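Local coordinates for malonyl CoA-acyl carrier protein transacylase (PDB 3G87), which probably transfers the malonyl group from malonyl-CoA to the thiol arm of holo-acyl carrier protein, releasing free coenzyme A, at residues Glu253-Leu258 against Arg282-Ile287; Asp157-Gln162 against Arg288-Ala293; Asp86-His91 against Leu99-Cys104; Asn7-Pro12 against Leu72-Lys77. One frame throughout, in Å; residues are numbered along the deposited sequence.

Contact 1: Glu253-Leu258 against Arg282-Ile287; sequences ESIRYL and RLVHTI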
loop_
_atom_site.group_PDB
_atom_site.type_symbol
_atom_site.label_atom_id
_atom_site.label_comp_id
_atom_site.label_asym_id
_atom_site.label_seq_id
_atom_site.Cartn_x
_atom_site.Cartn_y
_atom_site.Cartn_z
ATOM N N GLU A 253 -12.387 4.877 1.269
ATOM C CA GLU A 253 -12.960 5.183 2.558
ATOM C C GLU A 253 -11.975 5.849 3.481
ATOM O O GLU A 253 -12.339 6.580 4.294
ATOM C CB GLU A 253 -13.465 3.922 3.256
ATOM C CG GLU A 253 -14.839 3.456 2.943
ATOM C CD GLU A 253 -15.125 2.083 3.509
ATOM O OE1 GLU A 253 -14.605 1.110 3.007
ATOM O OE2 GLU A 253 -15.826 1.978 4.488
ATOM N N SER A 254 -10.713 5.583 3.336
ATOM C CA SER A 254 -9.721 6.217 4.169
ATOM C C SER A 254 -9.544 7.676 3.791
ATOM O O SER A 254 -9.571 8.519 4.600
ATOM C CB SER A 254 -8.404 5.454 4.088
ATOM O OG SER A 254 -8.466 4.205 4.653
ATOM N N ILE A 255 -9.355 7.932 2.529
ATOM C CA ILE A 255 -9.355 9.258 1.996
ATOM C C ILE A 255 -10.625 10.010 2.354
ATOM O O ILE A 255 -10.561 11.058 2.895
ATOM C CB ILE A 255 -9.170 9.260 0.461
ATOM C CG1 ILE A 255 -7.900 8.547 0.091
ATOM C CG2 ILE A 255 -9.208 10.629 -0.105
ATOM C CD1 ILE A 255 -6.719 9.179 0.562
ATOM N N ARG A 256 -11.770 9.455 2.026
ATOM C CA ARG A 256 -13.078 10.058 2.376
ATOM C C ARG A 256 -13.220 10.361 3.893
ATOM O O ARG A 256 -13.789 11.390 4.302
ATOM C CB ARG A 256 -14.212 9.146 1.885
ATOM C CG ARG A 256 -14.505 9.322 0.399
ATOM C CD ARG A 256 -15.629 8.379 -0.102
ATOM N NE ARG A 256 -16.238 8.828 -1.345
ATOM C CZ ARG A 256 -17.186 8.147 -2.019
ATOM N NH1 ARG A 256 -17.626 6.946 -1.592
ATOM N NH2 ARG A 256 -17.697 8.662 -3.146
ATOM N N TYR A 257 -12.681 9.480 4.741
ATOM C CA TYR A 257 -12.662 9.775 6.150
ATOM C C TYR A 257 -11.843 11.042 6.390
ATOM O O TYR A 257 -12.237 11.866 7.192
ATOM C CB TYR A 257 -12.095 8.605 6.978
ATOM C CG TYR A 257 -11.942 8.931 8.461
ATOM C CD1 TYR A 257 -13.057 8.951 9.301
ATOM C CD2 TYR A 257 -10.685 9.247 9.016
ATOM C CE1 TYR A 257 -12.923 9.272 10.674
ATOM C CE2 TYR A 257 -10.542 9.547 10.402
ATOM C CZ TYR A 257 -11.662 9.536 11.229
ATOM O OH TYR A 257 -11.573 9.832 12.605
ATOM N N LEU A 258 -10.720 11.213 5.700
ATOM C CA LEU A 258 -9.947 12.440 5.898
ATOM C C LEU A 258 -10.671 13.653 5.401
ATOM O O LEU A 258 -10.615 14.680 6.069
ATOM C CB LEU A 258 -8.552 12.393 5.246
ATOM C CG LEU A 258 -7.730 11.269 5.902
ATOM C CD1 LEU A 258 -6.465 10.911 5.116
ATOM C CD2 LEU A 258 -7.468 11.539 7.382
ATOM N N ARG A 282 -3.317 10.644 -8.210
ATOM C CA ARG A 282 -4.411 10.496 -9.180
ATOM C C ARG A 282 -5.620 9.864 -8.549
ATOM O O ARG A 282 -6.733 10.159 -8.948
ATOM C CB ARG A 282 -3.964 9.649 -10.358
ATOM C CG ARG A 282 -2.997 10.310 -11.302
ATOM C CD ARG A 282 -2.640 9.308 -12.451
ATOM N NE ARG A 282 -1.407 8.565 -12.145
ATOM C CZ ARG A 282 -1.071 7.365 -12.655
ATOM N NH1 ARG A 282 0.100 6.794 -12.312
ATOM N NH2 ARG A 282 -1.890 6.734 -13.519
ATOM N N LEU A 283 -5.410 8.971 -7.578
ATOM C CA LEU A 283 -6.556 8.350 -6.859
ATOM C C LEU A 283 -7.282 9.376 -6.033
ATOM O O LEU A 283 -8.513 9.400 -6.027
ATOM C CB LEU A 283 -6.192 7.133 -5.980
ATOM C CG LEU A 283 -5.487 5.915 -6.581
ATOM C CD1 LEU A 283 -5.213 4.810 -5.516
ATOM C CD2 LEU A 283 -6.296 5.378 -7.746
ATOM N N VAL A 284 -6.527 10.238 -5.358
ATOM C CA VAL A 284 -7.125 11.273 -4.546
ATOM C C VAL A 284 -7.904 12.281 -5.416
ATOM O O VAL A 284 -9.024 12.660 -5.059
ATOM C CB VAL A 284 -6.108 11.982 -3.649
ATOM C CG1 VAL A 284 -6.773 13.206 -2.982
ATOM C CG2 VAL A 284 -5.551 11.021 -2.607
ATOM N N HIS A 285 -7.364 12.679 -6.567
ATOM C CA HIS A 285 -8.131 13.594 -7.433
ATOM C C HIS A 285 -9.487 12.981 -7.783
ATOM O O HIS A 285 -10.522 13.664 -7.724
ATOM C CB HIS A 285 -7.372 14.062 -8.693
ATOM C CG HIS A 285 -8.247 14.820 -9.650
ATOM N ND1 HIS A 285 -8.845 16.027 -9.322
ATOM C CD2 HIS A 285 -8.662 14.525 -10.908
ATOM C CE1 HIS A 285 -9.586 16.439 -10.335
ATOM N NE2 HIS A 285 -9.497 15.544 -11.308
ATOM N N THR A 286 -9.482 11.686 -8.081
ATOM C CA THR A 286 -10.701 10.994 -8.542
ATOM C C THR A 286 -11.733 10.850 -7.437
ATOM O O THR A 286 -12.902 11.167 -7.639
ATOM C CB THR A 286 -10.395 9.630 -9.195
ATOM O OG1 THR A 286 -9.542 9.842 -10.347
ATOM C CG2 THR A 286 -11.708 8.934 -9.607
ATOM N N ILE A 287 -11.286 10.485 -6.268
ATOM C CA ILE A 287 -12.068 10.445 -5.080
ATOM C C ILE A 287 -12.747 11.772 -4.793
ATOM O O ILE A 287 -13.921 11.818 -4.636
ATOM C CB ILE A 287 -11.228 9.935 -3.874
ATOM C CG1 ILE A 287 -10.944 8.462 -4.010
ATOM C CG2 ILE A 287 -11.953 10.073 -2.636
ATOM C CD1 ILE A 287 -9.686 8.087 -3.584
#
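I255 meets both V284 and I287, and in each pair the side chains cross at about a right angle. Its CD1 methyl reaches CG2 of V284 at 3.8 Å, while its CG2 methyl lies 3.8 Å from CG2 of I287; CG1, on the way to CD1, also comes near I287 CD1. In I255 the CG2 branch stands anti to the backbone N, with CG1 anti to the carbonyl carbon (chi1 -57°), which spreads the two arms over two residues about one turn apart on the facing helix. The helices 251-264 and 279-289 belong to the acyltransferase domain, and here their short segments cross at -63° with the axes 10.4 Å apart. Branched aliphatic residues suit this buried seam because their methyls fill it close to the backbone. Further out, R256 contributes only carbon: its CG lies 4.0 Å from I287 CG2. The extended chain beyond carries the guanidinium past the apolar seam to T291, whose OG1 is hydrogen-bonded to R256 NE. V284 also rests on F271 of strand 269-273 in the parallel sheet, whereas I287 touches T159 of strand 153-159 in the antiparallel sheet.

Contact 2: Asp157-Gln162 against Arg288-Ala293; sequences DNTPSQ and RRQTPA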
loop_
_atom_site.group_PDB
_atom_site.type_symbol
_atom_site.label_atom_id
_atom_site.label_comp_id
_atom_site.label_asym_id
_atom_site.label_seq_id
_atom_site.Cartn_x
_atom_site.Cartn_y
_atom_site.Cartn_z
ATOM N N ASP A 157 -10.262 -1.242 -2.505
ATOM C CA ASP A 157 -11.278 -0.345 -2.978
ATOM C C ASP A 157 -10.601 1.003 -3.086
ATOM O O ASP A 157 -10.403 1.686 -2.080
ATOM C CB ASP A 157 -12.461 -0.285 -2.025
ATOM C CG ASP A 157 -13.435 0.821 -2.402
ATOM O OD1 ASP A 157 -13.489 1.255 -3.598
ATOM O OD2 ASP A 157 -14.114 1.293 -1.482
ATOM N N ASN A 158 -10.236 1.356 -4.309
ATOM C CA ASN A 158 -9.340 2.471 -4.565
ATOM C C ASN A 158 -10.025 3.815 -4.858
ATOM O O ASN A 158 -9.594 4.867 -4.359
ATOM C CB ASN A 158 -8.353 2.089 -5.684
ATOM C CG ASN A 158 -7.238 1.243 -5.166
ATOM O OD1 ASN A 158 -6.923 1.312 -3.988
ATOM N ND2 ASN A 158 -6.656 0.408 -6.011
ATOM N N THR A 159 -11.051 3.775 -5.687
ATOM C CA THR A 159 -11.927 4.939 -5.950
ATOM C C THR A 159 -13.248 4.323 -6.305
ATOM O O THR A 159 -13.267 3.130 -6.584
ATOM C CB THR A 159 -11.459 5.844 -7.136
ATOM O OG1 THR A 159 -11.929 5.301 -8.380
ATOM C CG2 THR A 159 -9.909 6.018 -7.150
ATOM N N PRO A 160 -14.319 5.068 -6.366
ATOM C CA PRO A 160 -15.588 4.443 -6.673
ATOM C C PRO A 160 -15.670 3.672 -7.975
ATOM O O PRO A 160 -16.464 2.763 -8.070
ATOM C CB PRO A 160 -16.541 5.592 -6.611
ATOM C CG PRO A 160 -15.912 6.475 -5.653
ATOM C CD PRO A 160 -14.518 6.457 -5.970
ATOM N N SER A 161 -14.814 3.989 -8.917
ATOM C CA SER A 161 -14.753 3.304 -10.181
ATOM C C SER A 161 -13.503 2.500 -10.375
ATOM O O SER A 161 -13.219 2.107 -11.467
ATOM C CB SER A 161 -14.837 4.290 -11.302
ATOM O OG SER A 161 -13.881 5.294 -11.120
ATOM N N GLN A 162 -12.763 2.255 -9.314
ATOM C CA GLN A 162 -11.519 1.535 -9.413
ATOM C C GLN A 162 -11.251 0.629 -8.259
ATOM O O GLN A 162 -11.005 1.063 -7.196
ATOM C CB GLN A 162 -10.358 2.478 -9.624
ATOM C CG GLN A 162 -10.515 3.386 -10.803
ATOM C CD GLN A 162 -9.561 4.517 -10.770
ATOM O OE1 GLN A 162 -9.952 5.646 -10.665
ATOM N NE2 GLN A 162 -8.303 4.209 -10.815
ATOM N N ARG A 288 -11.982 12.850 -4.753
ATOM C CA ARG A 288 -12.497 14.192 -4.526
ATOM C C ARG A 288 -13.494 14.671 -5.592
ATOM O O ARG A 288 -14.455 15.270 -5.280
ATOM C CB ARG A 288 -11.379 15.232 -4.350
ATOM C CG ARG A 288 -10.480 15.044 -3.148
ATOM C CD ARG A 288 -9.526 16.163 -2.884
ATOM N NE ARG A 288 -10.122 17.088 -1.969
ATOM C CZ ARG A 288 -9.508 17.921 -1.179
ATOM N NH1 ARG A 288 -10.224 18.615 -0.407
ATOM N NH2 ARG A 288 -8.246 18.088 -1.165
ATOM N N ARG A 289 -13.255 14.368 -6.840
ATOM C CA ARG A 289 -14.171 14.713 -7.892
ATOM C C ARG A 289 -15.501 14.012 -7.720
ATOM O O ARG A 289 -16.514 14.557 -8.004
ATOM C CB ARG A 289 -13.551 14.392 -9.245
ATOM C CG ARG A 289 -14.033 15.221 -10.360
ATOM C CD ARG A 289 -13.653 14.655 -11.695
ATOM N NE ARG A 289 -14.213 13.355 -12.006
ATOM C CZ ARG A 289 -13.502 12.249 -12.147
ATOM N NH1 ARG A 289 -12.207 12.307 -11.991
ATOM N NH2 ARG A 289 -14.088 11.094 -12.442
ATOM N N GLN A 290 -15.458 12.787 -7.248
ATOM C CA GLN A 290 -16.628 12.033 -6.884
ATOM C C GLN A 290 -16.875 12.510 -5.449
ATOM O O GLN A 290 -16.312 13.451 -5.048
ATOM C CB GLN A 290 -16.405 10.528 -7.110
ATOM C CG GLN A 290 -15.977 10.117 -8.603
ATOM C CD GLN A 290 -15.373 8.691 -8.823
ATOM O OE1 GLN A 290 -14.558 8.234 -8.056
ATOM N NE2 GLN A 290 -15.738 8.039 -9.899
ATOM N N THR A 291 -17.748 11.960 -4.662
ATOM C CA THR A 291 -17.874 12.554 -3.326
ATOM C C THR A 291 -18.388 14.016 -3.291
ATOM O O THR A 291 -17.647 14.949 -2.989
ATOM C CB THR A 291 -16.542 12.507 -2.486
ATOM O OG1 THR A 291 -15.871 11.247 -2.592
ATOM C CG2 THR A 291 -16.863 12.699 -1.077
ATOM N N PRO A 292 -19.677 14.190 -3.541
ATOM C CA PRO A 292 -20.234 15.525 -3.784
ATOM C C PRO A 292 -19.998 16.389 -2.545
ATOM O O PRO A 292 -20.022 15.872 -1.405
ATOM C CB PRO A 292 -21.731 15.254 -4.025
ATOM C CG PRO A 292 -22.021 14.026 -3.212
ATOM C CD PRO A 292 -20.738 13.190 -3.278
ATOM N N ALA A 293 -19.743 17.680 -2.776
ATOM C CA ALA A 293 -19.169 18.536 -1.745
ATOM C C ALA A 293 -19.711 19.970 -1.755
ATOM O O ALA A 293 -19.110 20.875 -1.157
ATOM C CB ALA A 293 -17.654 18.535 -1.889
#
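Q290 reaches across to P160 and S161 with the amide at the end of its side chain. The chain is extended beyond CG (chi2 164°), and the amide end comes up to the proline ring from the opposite direction, although the modelled fit there is too close and its detail doubtful. On the other branch of the amide, NE2 lies 3.5 Å from S161 OG, a polar neighbour at a distance too long to carry much weight. Glutamine suits this partly exposed place, since it is long enough to span from the helix end to the turn and keeps a polar atom beside a hydroxyl. Behind this first shell stands T159. Its OG1 accepts from S161 N at 3.2 Å, forming an ST turn, and donates to Q162 OE1 at 3.0 Å from above the carbonyl plane. P160 fits the second position of the type I turn T159-Q162, where its fixed phi is what the turn needs. N158 N and T159 N both bond to Q162 O. Just after Q290, T291 OG1 bonds back to I287 O in the last turn of the helix. The whole is a tight hairpin with a classic beta bulge, joining strands 153-159 and 162-168 of the antiparallel sheet, met by the residue that leaves the end of helix 279-289.

Contact 3: Asp86-His91 against Leu99-Cys104; sequences DFLAGH and LLAAGC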
loop_
_atom_site.group_PDB
_atom_site.type_symbol
_atom_site.label_atom_id
_atom_site.label_comp_id
_atom_site.label_asym_id
_atom_site.label_seq_id
_atom_site.Cartn_x
_atom_site.Cartn_y
_atom_site.Cartn_z
ATOM N N ASP A 86 -0.201 16.287 9.271
ATOM C CA ASP A 86 -1.243 16.276 10.251
ATOM C C ASP A 86 -1.884 14.931 10.224
ATOM O O ASP A 86 -2.578 14.597 11.120
ATOM C CB ASP A 86 -2.332 17.310 9.969
ATOM C CG ASP A 86 -1.869 18.678 10.088
ATOM O OD1 ASP A 86 -1.729 19.306 9.079
ATOM O OD2 ASP A 86 -1.655 19.141 11.183
ATOM N N PHE A 87 -1.642 14.163 9.181
ATOM C CA PHE A 87 -2.339 12.907 8.977
ATOM C C PHE A 87 -1.495 12.026 8.117
ATOM O O PHE A 87 -0.822 12.489 7.262
ATOM C CB PHE A 87 -3.715 13.119 8.327
ATOM C CG PHE A 87 -4.757 13.674 9.231
ATOM C CD1 PHE A 87 -5.309 12.945 10.204
ATOM C CD2 PHE A 87 -5.200 14.937 9.070
ATOM C CE1 PHE A 87 -6.231 13.464 10.996
ATOM C CE2 PHE A 87 -6.130 15.457 9.889
ATOM C CZ PHE A 87 -6.651 14.710 10.843
ATOM N N LEU A 88 -1.542 10.738 8.363
ATOM C CA LEU A 88 -0.730 9.795 7.578
ATOM C C LEU A 88 -1.579 8.605 7.048
ATOM O O LEU A 88 -2.449 8.072 7.769
ATOM C CB LEU A 88 0.462 9.294 8.427
ATOM C CG LEU A 88 1.464 10.386 8.795
ATOM C CD1 LEU A 88 2.106 10.100 10.129
ATOM C CD2 LEU A 88 2.529 10.489 7.719
ATOM N N ALA A 89 -1.326 8.212 5.794
ATOM C CA ALA A 89 -1.962 7.035 5.232
ATOM C C ALA A 89 -1.023 6.405 4.216
ATOM O O ALA A 89 -0.342 7.111 3.497
ATOM C CB ALA A 89 -3.364 7.368 4.587
ATOM N N GLY A 90 -0.997 5.072 4.167
ATOM C CA GLY A 90 -0.209 4.353 3.175
ATOM C C GLY A 90 -0.929 3.161 2.564
ATOM O O GLY A 90 -1.707 2.503 3.234
ATOM N N HIS A 91 -0.623 2.860 1.305
ATOM C CA HIS A 91 -1.362 1.850 0.571
ATOM C C HIS A 91 -0.684 0.488 0.624
ATOM O O HIS A 91 0.308 0.213 -0.081
ATOM C CB HIS A 91 -1.595 2.310 -0.872
ATOM C CG HIS A 91 -2.696 1.577 -1.572
ATOM N ND1 HIS A 91 -2.630 0.224 -1.850
ATOM C CD2 HIS A 91 -3.889 2.005 -2.050
ATOM C CE1 HIS A 91 -3.731 -0.142 -2.484
ATOM N NE2 HIS A 91 -4.523 0.911 -2.599
ATOM N N LEU A 99 3.330 4.463 9.373
ATOM C CA LEU A 99 3.693 4.087 10.739
ATOM C C LEU A 99 5.103 4.585 11.083
ATOM O O LEU A 99 5.323 5.088 12.209
ATOM C CB LEU A 99 3.573 2.571 10.959
ATOM C CG LEU A 99 2.165 1.955 10.841
ATOM C CD1 LEU A 99 2.191 0.398 10.875
ATOM C CD2 LEU A 99 1.238 2.551 11.955
ATOM N N LEU A 100 6.031 4.529 10.105
ATOM C CA LEU A 100 7.376 5.069 10.311
ATOM C C LEU A 100 7.338 6.579 10.636
ATOM O O LEU A 100 7.906 7.015 11.632
ATOM C CB LEU A 100 8.248 4.819 9.082
ATOM C CG LEU A 100 9.632 5.450 9.155
ATOM C CD1 LEU A 100 10.470 4.894 10.312
ATOM C CD2 LEU A 100 10.396 5.280 7.785
ATOM N N ALA A 101 6.652 7.357 9.784
ATOM C CA ALA A 101 6.499 8.788 9.985
ATOM C C ALA A 101 5.708 9.126 11.214
ATOM O O ALA A 101 5.814 10.223 11.666
ATOM C CB ALA A 101 5.880 9.458 8.759
ATOM N N ALA A 102 4.930 8.194 11.772
ATOM C CA ALA A 102 4.238 8.446 13.054
ATOM C C ALA A 102 5.110 8.089 14.260
ATOM O O ALA A 102 4.703 8.287 15.410
ATOM C CB ALA A 102 2.915 7.664 13.124
ATOM N N GLY A 103 6.308 7.572 14.011
ATOM C CA GLY A 103 7.223 7.324 15.096
ATOM C C GLY A 103 6.986 5.985 15.748
ATOM O O GLY A 103 7.520 5.746 16.832
ATOM N N CYS A 104 6.237 5.100 15.087
ATOM C CA CYS A 104 5.873 3.794 15.674
ATOM C C CYS A 104 7.066 2.836 15.743
ATOM O O CYS A 104 7.059 1.966 16.600
ATOM C CB CYS A 104 4.719 3.101 14.920
ATOM S SG CYS A 104 3.137 4.010 15.019
#
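With CG of L88 anti to its carbonyl carbon (chi1 -65°), the isobutyl group rises from strand 87-90 and sets its two methyls against A101 and A102. CD2 lies 3.7 Å from A101 CB, whereas CD1 lies over the junction of the two alanines, 3.8 Å from A102 N, and also meets A102 CB at 3.9 Å. Alanine suits both positions: a single methyl lets the leucine come right up to the main chain of the helix end. The strand and helix 94-101 form a strand-turn-helix unit, and the sharp turn joining them fits the nucleophile elbow (GxSxG) pattern expected of this acyltransferase family, of which G90 is the first glycine. L88 thus packs between the strand that leads into the elbow and the C-terminal end of the helix that leaves it. Beyond the alanines, G103 takes a positive phi (85°) in a Schellman motif. There C104 N bonds to L99 O at 3.0 Å, and G103 N bonds to L100 O at 2.9 Å. Glycine is called for here, because a CB at these angles would collide with the carbonyl oxygen before it. Around the leucine, V223 of the edge strand 223-224 and F9 and F11 of strand 6-11 add further apolar surface.

Contact 4: Asn7-Pro12 against Leu72-Lys77; sequences NTFMFP and LTYYAK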
loop_
_atom_site.group_PDB
_atom_site.type_symbol
_atom_site.label_atom_id
_atom_site.label_comp_id
_atom_site.label_asym_id
_atom_site.label_seq_id
_atom_site.Cartn_x
_atom_site.Cartn_y
_atom_site.Cartn_z
ATOM N N ASN A 7 -2.334 18.912 6.340
ATOM C CA ASN A 7 -1.540 18.168 5.345
ATOM C C ASN A 7 -1.471 16.650 5.636
ATOM O O ASN A 7 -1.061 16.240 6.725
ATOM C CB ASN A 7 -0.157 18.773 5.347
ATOM C CG ASN A 7 0.730 18.308 4.189
ATOM O OD1 ASN A 7 0.325 17.606 3.245
ATOM N ND2 ASN A 7 1.976 18.748 4.255
ATOM N N THR A 8 -1.845 15.859 4.665
ATOM C CA THR A 8 -1.720 14.429 4.695
ATOM C C THR A 8 -0.544 13.916 3.880
ATOM O O THR A 8 -0.496 14.107 2.742
ATOM C CB THR A 8 -2.988 13.717 4.190
ATOM O OG1 THR A 8 -4.096 14.090 4.972
ATOM C CG2 THR A 8 -2.829 12.303 4.300
ATOM N N PHE A 9 0.400 13.274 4.511
ATOM C CA PHE A 9 1.445 12.570 3.808
ATOM C C PHE A 9 0.970 11.147 3.501
ATOM O O PHE A 9 0.452 10.470 4.328
ATOM C CB PHE A 9 2.781 12.541 4.578
ATOM C CG PHE A 9 3.528 13.861 4.675
ATOM C CD1 PHE A 9 3.014 15.040 4.246
ATOM C CD2 PHE A 9 4.770 13.891 5.215
ATOM C CE1 PHE A 9 3.706 16.195 4.358
ATOM C CE2 PHE A 9 5.475 15.046 5.308
ATOM C CZ PHE A 9 4.913 16.214 4.878
ATOM N N MET A 10 1.137 10.757 2.260
ATOM C CA MET A 10 0.707 9.500 1.719
ATOM C C MET A 10 1.778 8.758 0.932
ATOM O O MET A 10 2.520 9.341 0.235
ATOM C CB MET A 10 -0.630 9.636 0.972
ATOM C CG MET A 10 -0.669 10.367 -0.328
ATOM S SD MET A 10 -2.293 10.625 -0.895
ATOM C CE MET A 10 -1.984 11.269 -2.450
ATOM N N PHE A 11 1.856 7.464 1.120
ATOM C CA PHE A 11 2.910 6.611 0.591
ATOM C C PHE A 11 2.393 5.493 -0.293
ATOM O O PHE A 11 1.557 4.788 0.097
ATOM C CB PHE A 11 3.749 6.062 1.729
ATOM C CG PHE A 11 4.209 7.102 2.684
ATOM C CD1 PHE A 11 5.413 7.724 2.518
ATOM C CD2 PHE A 11 3.418 7.478 3.739
ATOM C CE1 PHE A 11 5.808 8.656 3.361
ATOM C CE2 PHE A 11 3.805 8.433 4.569
ATOM C CZ PHE A 11 5.014 9.005 4.401
ATOM N N PRO A 12 2.919 5.392 -1.499
ATOM C CA PRO A 12 2.476 4.407 -2.457
ATOM C C PRO A 12 2.910 2.974 -2.143
ATOM O O PRO A 12 3.790 2.743 -1.408
ATOM C CB PRO A 12 3.090 4.919 -3.741
ATOM C CG PRO A 12 4.196 5.626 -3.382
ATOM C CD PRO A 12 3.977 6.211 -2.074
ATOM N N LEU A 72 13.038 7.563 2.108
ATOM C CA LEU A 72 14.054 8.543 1.787
ATOM C C LEU A 72 13.410 9.803 1.236
ATOM O O LEU A 72 13.751 10.917 1.664
ATOM C CB LEU A 72 15.041 7.928 0.798
ATOM C CG LEU A 72 16.335 7.363 1.442
ATOM C CD1 LEU A 72 16.145 6.607 2.774
ATOM C CD2 LEU A 72 17.082 6.505 0.450
ATOM N N THR A 73 12.444 9.622 0.336
ATOM C CA THR A 73 11.638 10.721 -0.180
ATOM C C THR A 73 10.991 11.474 0.969
ATOM O O THR A 73 11.050 12.704 0.996
ATOM C CB THR A 73 10.550 10.217 -1.060
ATOM O OG1 THR A 73 11.133 9.387 -2.045
ATOM C CG2 THR A 73 9.879 11.373 -1.765
ATOM N N TYR A 74 10.423 10.745 1.926
ATOM C CA TYR A 74 9.847 11.372 3.110
ATOM C C TYR A 74 10.886 12.206 3.919
ATOM O O TYR A 74 10.635 13.363 4.252
ATOM C CB TYR A 74 9.184 10.309 3.942
ATOM C CG TYR A 74 8.938 10.704 5.378
ATOM C CD1 TYR A 74 7.853 11.544 5.740
ATOM C CD2 TYR A 74 9.776 10.211 6.404
ATOM C CE1 TYR A 74 7.671 11.917 7.096
ATOM C CE2 TYR A 74 9.580 10.579 7.715
ATOM C CZ TYR A 74 8.548 11.407 8.049
ATOM O OH TYR A 74 8.401 11.720 9.347
ATOM N N TYR A 75 12.048 11.627 4.228
ATOM C CA TYR A 75 13.137 12.406 4.837
ATOM C C TYR A 75 13.610 13.594 3.992
ATOM O O TYR A 75 13.797 14.666 4.537
ATOM C CB TYR A 75 14.321 11.536 5.188
ATOM C CG TYR A 75 14.020 10.414 6.174
ATOM C CD1 TYR A 75 13.364 10.656 7.414
ATOM C CD2 TYR A 75 14.380 9.105 5.861
ATOM C CE1 TYR A 75 13.097 9.620 8.287
ATOM C CE2 TYR A 75 14.093 8.070 6.734
ATOM C CZ TYR A 75 13.489 8.333 7.937
ATOM O OH TYR A 75 13.273 7.258 8.771
ATOM N N ALA A 76 13.751 13.434 2.679
ATOM C CA ALA A 76 14.078 14.601 1.858
ATOM C C ALA A 76 13.008 15.701 2.029
ATOM O O ALA A 76 13.305 16.856 2.261
ATOM C CB ALA A 76 14.253 14.228 0.326
ATOM N N LYS A 77 11.753 15.323 1.871
ATOM C CA LYS A 77 10.683 16.247 2.030
ATOM C C LYS A 77 10.733 16.945 3.386
ATOM O O LYS A 77 10.562 18.151 3.448
ATOM C CB LYS A 77 9.372 15.515 1.868
ATOM C CG LYS A 77 8.151 16.391 2.104
ATOM C CD LYS A 77 7.945 17.247 0.888
ATOM C CE LYS A 77 6.737 18.110 1.067
ATOM N NZ LYS A 77 6.632 18.907 -0.199
#
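F9 and F11 face Y74 and K77 across the gap between strand 6-11 and helix 59-81. Before them comes N7: its OD1 is hydrogen-bonded to T272 OG1 and lies in the plane of the F9 ring, at the ring's edge. F9 then carries the largest share of the strand's contact. Its ring and that of Y74 meet edge against edge, with F9 CD2 3.9 Å from Y74 CD1, each atom lying near the plane of the other ring, while the two side chains cross at about a right angle. At the far end of the phenylalanine, CZ lies 4.3 Å from K77 CG, so the lysine gives its aliphatic part to the contact; its NZ goes on to a long, weak ion pair with E83. M10, on the other side of the strand, packs against F271 of the neighbouring strand 269-273. F11 follows, and the end of its ring reaches the helix: CE1 touches CB of Y74 at 3.8 Å, with that carbon at the edge of the phenylalanine ring. Y74 can serve both phenylalanines because its CG stands anti to the backbone N (chi1 161°): CB faces F11 while the ring extends beside F9, its CD1 also 4.0 Å from F11 CZ. Aromatic residues suit a layer 10.5 Å deep between axes, since their rings span it. The strand and helix run nearly antiparallel, at 154°, as a helix does when it covers a parallel sheet in the alpha/beta core of an acyl transferase domain.

How the contacts relate
From the N terminus, contact 4 closes first, bringing helix 59-81 back onto strand 6-11. Contact 3 follows in series, a short closure within the strand-turn-helix unit of 87-90 and 94-101; the two are neighbours, since strands 6-11 and 87-90 pair in the parallel sheet and A101 packs on Y74. Contact 2 opens later, at the hairpin of the antiparallel sheet, and closes near the end of the modelled chain. Contact 1 is nested inside its loop and shares helix 279-289 with it. V284 reaches M10 and L258 reaches F87, linking contact 1 to the parallel sheet, while N158 bonds to H91, linking the hairpin to the elbow strand.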